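Local structure of penicillin binding protein 2X (Streptococcus thermophilus, 5U47) at residues Thr221-Asp235 and Thr255-Tyr267. The protein probably acts as a transpeptidase that cross-links peptidoglycan strands during septal cell-wall synthesis and is inactivated by beta-lactam antibiotics. The protein carries 1 engineered substitution. Sequence-based numbering, arbitrary orientation.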
loop_
_atom_site.group_PDB
_atom_site.type_symbol
_atom_site.label_atom_id
_atom_site.label_comp_id
_atom_site.label_asym_id
_atom_site.label_seq_id
_atom_site.Cartn_x
_atom_site.Cartn_y
_atom_site.Cartn_z
ATOM N N THR A 221 -4.136 -7.829 -2.315
ATOM C CA THR A 221 -3.154 -8.896 -2.494
ATOM C C THR A 221 -2.787 -9.561 -1.178
ATOM O O THR A 221 -2.093 -10.582 -1.167
ATOM C CB THR A 221 -1.855 -8.327 -3.118
ATOM O OG1 THR A 221 -1.423 -7.214 -2.347
ATOM C CG2 THR A 221 -2.111 -7.890 -4.530
ATOM N N LEU A 222 -3.228 -8.978 -0.061
ATOM C CA LEU A 222 -2.893 -9.512 1.265
ATOM C C LEU A 222 -3.411 -10.933 1.501
ATOM O O LEU A 222 -4.421 -11.330 0.964
ATOM C CB LEU A 222 -3.440 -8.631 2.391
ATOM C CG LEU A 222 -3.048 -7.164 2.531
ATOM C CD1 LEU A 222 -3.740 -6.599 3.767
ATOM C CD2 LEU A 222 -1.551 -6.945 2.624
ATOM N N SER A 223 -2.639 -11.689 2.274
ATOM C CA SER A 223 -2.999 -13.010 2.738
ATOM C C SER A 223 -3.345 -12.846 4.200
ATOM O O SER A 223 -2.440 -12.602 5.022
ATOM C CB SER A 223 -1.811 -13.939 2.611
ATOM O OG SER A 223 -2.042 -15.163 3.286
ATOM N N ALA A 224 -4.630 -12.941 4.540
ATOM C CA ALA A 224 -5.021 -12.794 5.947
ATOM C C ALA A 224 -4.263 -13.697 6.920
ATOM O O ALA A 224 -3.821 -13.208 7.970
ATOM C CB ALA A 224 -6.536 -12.903 6.135
ATOM N N PRO A 225 -4.075 -15.001 6.584
ATOM C CA PRO A 225 -3.311 -15.868 7.493
ATOM C C PRO A 225 -1.886 -15.378 7.731
ATOM O O PRO A 225 -1.410 -15.340 8.876
ATOM C CB PRO A 225 -3.283 -17.231 6.761
ATOM C CG PRO A 225 -4.461 -17.199 5.836
ATOM C CD PRO A 225 -4.684 -15.760 5.478
ATOM N N LEU A 226 -1.201 -14.996 6.653
ATOM C CA LEU A 226 0.168 -14.514 6.776
ATOM C C LEU A 226 0.194 -13.200 7.538
ATOM O O LEU A 226 1.053 -12.992 8.400
ATOM C CB LEU A 226 0.809 -14.311 5.405
ATOM C CG LEU A 226 2.282 -13.899 5.437
ATOM C CD1 LEU A 226 3.103 -15.004 6.073
ATOM C CD2 LEU A 226 2.788 -13.593 4.040
ATOM N N GLN A 227 -0.732 -12.311 7.201
ATOM C CA GLN A 227 -0.820 -11.003 7.865
ATOM C C GLN A 227 -1.031 -11.162 9.371
ATOM O O GLN A 227 -0.382 -10.480 10.152
ATOM C CB GLN A 227 -1.947 -10.179 7.272
ATOM C CG GLN A 227 -2.110 -8.786 7.887
ATOM C CD GLN A 227 -1.051 -7.784 7.418
ATOM O OE1 GLN A 227 -0.730 -7.706 6.223
ATOM N NE2 GLN A 227 -0.565 -6.972 8.336
ATOM N N THR A 228 -1.947 -12.054 9.761
ATOM C CA THR A 228 -2.250 -12.325 11.182
ATOM C C THR A 228 -1.003 -12.789 11.902
ATOM O O THR A 228 -0.684 -12.321 12.992
ATOM C CB THR A 228 -3.416 -13.350 11.317
ATOM O OG1 THR A 228 -4.585 -12.781 10.725
ATOM C CG2 THR A 228 -3.735 -13.688 12.772
ATOM N N PHE A 229 -0.261 -13.663 11.249
ATOM C CA PHE A 229 0.971 -14.186 11.796
ATOM C C PHE A 229 2.025 -13.084 11.913
ATOM O O PHE A 229 2.724 -13.006 12.922
ATOM C CB PHE A 229 1.451 -15.331 10.910
ATOM C CG PHE A 229 2.561 -16.109 11.479
ATOM C CD1 PHE A 229 2.312 -17.205 12.283
ATOM C CD2 PHE A 229 3.864 -15.774 11.190
ATOM C CE1 PHE A 229 3.354 -17.939 12.809
ATOM C CE2 PHE A 229 4.905 -16.491 11.710
ATOM C CZ PHE A 229 4.657 -17.576 12.528
ATOM N N LEU A 230 2.124 -12.216 10.895
ATOM C CA LEU A 230 3.068 -11.099 10.933
ATOM C C LEU A 230 2.798 -10.142 12.112
ATOM O O LEU A 230 3.747 -9.657 12.754
ATOM C CB LEU A 230 3.027 -10.296 9.619
ATOM C CG LEU A 230 3.876 -9.031 9.574
ATOM C CD1 LEU A 230 5.335 -9.352 9.778
ATOM C CD2 LEU A 230 3.683 -8.289 8.266
ATOM N N GLU A 231 1.520 -9.847 12.366
ATOM C CA GLU A 231 1.126 -8.929 13.461
ATOM C C GLU A 231 1.625 -9.455 14.810
ATOM O O GLU A 231 2.176 -8.715 15.611
ATOM C CB GLU A 231 -0.404 -8.716 13.510
ATOM C CG GLU A 231 -1.042 -8.070 12.268
ATOM C CD GLU A 231 -0.845 -6.550 12.114
ATOM O OE1 GLU A 231 -0.650 -5.860 13.129
ATOM O OE2 GLU A 231 -0.933 -6.031 10.959
ATOM N N THR A 232 1.431 -10.741 15.047
ATOM C CA THR A 232 1.891 -11.375 16.273
ATOM C C THR A 232 3.407 -11.277 16.415
ATOM O O THR A 232 3.904 -10.887 17.471
ATOM C CB THR A 232 1.487 -12.854 16.301
ATOM O OG1 THR A 232 0.076 -12.960 16.120
ATOM C CG2 THR A 232 1.914 -13.519 17.594
ATOM N N GLN A 233 4.146 -11.609 15.362
ATOM C CA GLN A 233 5.613 -11.545 15.439
ATOM C C GLN A 233 6.139 -10.131 15.532
ATOM O O GLN A 233 7.155 -9.915 16.176
ATOM C CB GLN A 233 6.290 -12.289 14.284
ATOM C CG GLN A 233 5.924 -13.741 14.253
ATOM C CD GLN A 233 6.204 -14.412 15.577
ATOM O OE1 GLN A 233 5.304 -14.948 16.169
ATOM N NE2 GLN A 233 7.456 -14.309 16.082
ATOM N N MET A 234 5.435 -9.175 14.916
ATOM C CA MET A 234 5.834 -7.787 14.995
ATOM C C MET A 234 5.644 -7.260 16.421
ATOM O O MET A 234 6.450 -6.469 16.886
ATOM C CB MET A 234 5.046 -6.929 14.012
ATOM C CG MET A 234 5.722 -5.631 13.719
ATOM S SD MET A 234 7.285 -5.892 12.821
ATOM C CE MET A 234 7.534 -4.173 12.442
ATOM N N ASP A 235 4.574 -7.678 17.098
ATOM C CA ASP A 235 4.371 -7.274 18.499
ATOM C C ASP A 235 5.527 -7.758 19.348
ATOM O O ASP A 235 6.022 -7.014 20.193
ATOM C CB ASP A 235 3.079 -7.834 19.099
ATOM C CG ASP A 235 1.835 -7.177 18.550
ATOM O OD1 ASP A 235 1.901 -6.071 17.947
ATOM O OD2 ASP A 235 0.774 -7.783 18.736
ATOM N N THR A 255 6.107 -11.487 -8.589
ATOM C CA THR A 255 4.951 -10.715 -9.070
ATOM C C THR A 255 4.839 -9.300 -8.535
ATOM O O THR A 255 4.082 -8.500 -9.100
ATOM C CB THR A 255 3.617 -11.412 -8.720
ATOM O OG1 THR A 255 3.420 -11.379 -7.306
ATOM C CG2 THR A 255 3.577 -12.858 -9.230
ATOM N N GLY A 256 5.560 -8.989 -7.463
ATOM C CA GLY A 256 5.457 -7.664 -6.851
ATOM C C GLY A 256 4.250 -7.479 -5.932
ATOM O O GLY A 256 4.048 -6.391 -5.380
ATOM N N GLU A 257 3.437 -8.522 -5.767
ATOM C CA GLU A 257 2.253 -8.447 -4.900
ATOM C C GLU A 257 2.648 -8.309 -3.449
ATOM O O GLU A 257 3.536 -9.040 -2.978
ATOM C CB GLU A 257 1.416 -9.720 -5.018
ATOM C CG GLU A 257 0.720 -9.961 -6.343
ATOM C CD GLU A 257 0.230 -11.399 -6.409
ATOM O OE1 GLU A 257 1.092 -12.305 -6.658
ATOM O OE2 GLU A 257 -0.987 -11.621 -6.167
ATOM N N ILE A 258 1.991 -7.395 -2.740
ATOM C CA ILE A 258 2.223 -7.203 -1.303
ATOM C C ILE A 258 1.335 -8.208 -0.542
ATOM O O ILE A 258 0.123 -8.059 -0.498
ATOM C CB ILE A 258 1.953 -5.753 -0.884
ATOM C CG1 ILE A 258 2.966 -4.833 -1.595
ATOM C CG2 ILE A 258 2.036 -5.603 0.628
ATOM C CD1 ILE A 258 2.635 -3.349 -1.528
ATOM N N LEU A 259 1.968 -9.200 0.072
ATOM C CA LEU A 259 1.274 -10.291 0.761
ATOM C C LEU A 259 0.976 -9.991 2.215
ATOM O O LEU A 259 0.037 -10.544 2.778
ATOM C CB LEU A 259 2.074 -11.577 0.637
ATOM C CG LEU A 259 2.349 -12.009 -0.807
ATOM C CD1 LEU A 259 3.220 -13.252 -0.882
ATOM C CD2 LEU A 259 1.047 -12.253 -1.522
ATOM N N ALA A 260 1.787 -9.143 2.830
ATOM C CA ALA A 260 1.524 -8.717 4.180
ATOM C C ALA A 260 2.267 -7.434 4.458
ATOM O O ALA A 260 3.380 -7.236 3.973
ATOM C CB ALA A 260 1.929 -9.796 5.171
ATOM N N THR A 261 1.659 -6.537 5.225
ATOM C CA THR A 261 2.336 -5.281 5.529
ATOM C C THR A 261 1.826 -4.721 6.835
ATOM O O THR A 261 0.631 -4.723 7.086
ATOM C CB THR A 261 2.196 -4.262 4.373
ATOM O OG1 THR A 261 3.026 -3.123 4.627
ATOM C CG2 THR A 261 0.763 -3.829 4.146
ATOM N N THR A 262 2.735 -4.256 7.674
ATOM C CA THR A 262 2.330 -3.689 8.934
ATOM C C THR A 262 3.330 -2.662 9.440
ATOM O O THR A 262 4.482 -2.587 8.970
ATOM C CB THR A 262 2.094 -4.797 10.001
ATOM O OG1 THR A 262 1.216 -4.305 11.032
ATOM C CG2 THR A 262 3.413 -5.284 10.592
ATOM N N GLN A 263 2.874 -1.857 10.389
ATOM C CA GLN A 263 3.737 -0.889 11.026
ATOM C C GLN A 263 3.369 -0.772 12.473
ATOM O O GLN A 263 2.283 -1.171 12.861
ATOM C CB GLN A 263 3.645 0.476 10.358
ATOM C CG GLN A 263 2.396 1.286 10.651
ATOM C CD GLN A 263 2.406 2.593 9.871
ATOM O OE1 GLN A 263 2.495 2.592 8.640
ATOM N NE2 GLN A 263 2.334 3.701 10.579
ATOM N N ARG A 264 4.308 -0.242 13.261
ATOM C CA ARG A 264 4.143 -0.042 14.662
ATOM C C ARG A 264 4.627 1.377 14.965
ATOM O O ARG A 264 5.565 1.839 14.334
ATOM C CB ARG A 264 4.943 -1.078 15.461
ATOM C CG ARG A 264 4.414 -2.517 15.340
ATOM C CD ARG A 264 3.074 -2.645 16.047
ATOM N NE ARG A 264 2.513 -3.996 16.014
ATOM C CZ ARG A 264 1.857 -4.537 14.978
ATOM N NH1 ARG A 264 1.712 -3.881 13.837
ATOM N NH2 ARG A 264 1.368 -5.776 15.070
ATOM N N PRO A 265 3.982 2.082 15.896
ATOM C CA PRO A 265 2.806 1.604 16.635
ATOM C C PRO A 265 1.584 1.541 15.737
ATOM O O PRO A 265 1.560 2.178 14.687
ATOM C CB PRO A 265 2.607 2.689 17.722
ATOM C CG PRO A 265 3.229 3.902 17.126
ATOM C CD PRO A 265 4.437 3.388 16.398
ATOM N N THR A 266 0.576 0.785 16.159
ATOM C CA THR A 266 -0.618 0.597 15.349
ATOM C C THR A 266 -1.854 0.802 16.187
ATOM O O THR A 266 -1.762 1.281 17.322
ATOM C CB THR A 266 -0.599 -0.798 14.676
ATOM O OG1 THR A 266 -1.635 -0.903 13.673
ATOM C CG2 THR A 266 -0.747 -1.904 15.727
ATOM N N TYR A 267 -3.011 0.481 15.607
ATOM C CA TYR A 267 -4.288 0.568 16.307
ATOM C C TYR A 267 -5.246 -0.535 15.850
ATOM O O TYR A 267 -5.053 -1.165 14.793
ATOM C CB TYR A 267 -4.947 1.946 16.070
ATOM C CG TYR A 267 -5.353 2.241 14.632
ATOM C CD1 TYR A 267 -4.444 2.765 13.721
ATOM C CD2 TYR A 267 -6.663 2.026 14.191
ATOM C CE1 TYR A 267 -4.813 3.038 12.400
ATOM C CE2 TYR A 267 -7.046 2.306 12.891
ATOM C CZ TYR A 267 -6.110 2.822 11.995
ATOM O OH TYR A 267 -6.478 3.104 10.694
HETATM O O HOH W 1 -1.815 -3.175 12.276
#
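Arg264 forms salt bridges with two acids of helix 224-241, Glu231 and Asp235. Its NE and NH2 both hold Asp235 OD1, side-on and each at 2.9 Å, with that oxygen in the guanidinium plane. NH2 also reaches Glu231 OE1 at 2.8 Å, from above the carboxylate plane. Met234 CB lies over the rim of one guanidinium face and Thr266 CG2 over the rim of the opposite one. Arg264 NH1 turns back to its own strand, to Thr262 OG1 and Gln263 O, which should limit rotation of the group.

Gln227 and the other oxygen of Glu231 also bind the strand. The amide of Gln227 spans the backbone of Thr261: OE1 accepts from Thr261 N at 2.8 Å, and NE2 donates to Thr261 O at 2.8 Å from above the carbonyl plane. A bend at chi2 (76°) brings the amide to the strand. Glu231 OE2 accepts from Gln227 NE2, Thr262 OG1 (2.8 Å) and Ala150 N.

The helix packs lengthwise on edge strand 258-264 of the five-stranded antiparallel sheet, their axes 27° apart. This is the helix-on-sheet layering of the penicillin-binding transpeptidase fold. Leu259 and Ala260 form a classic bulge opposite Val250.

Leucines of the helix add apolar contacts. Leu230 CD2 meets Ala260 CB at 3.9 Å and Thr262 CG2. Leu226 CD2 lies against Leu259 CB.

Before the helix, Ser223 N donates to Leu259 O (3.0 Å, 170°), and Thr221 OG1 donates to Ile258 O.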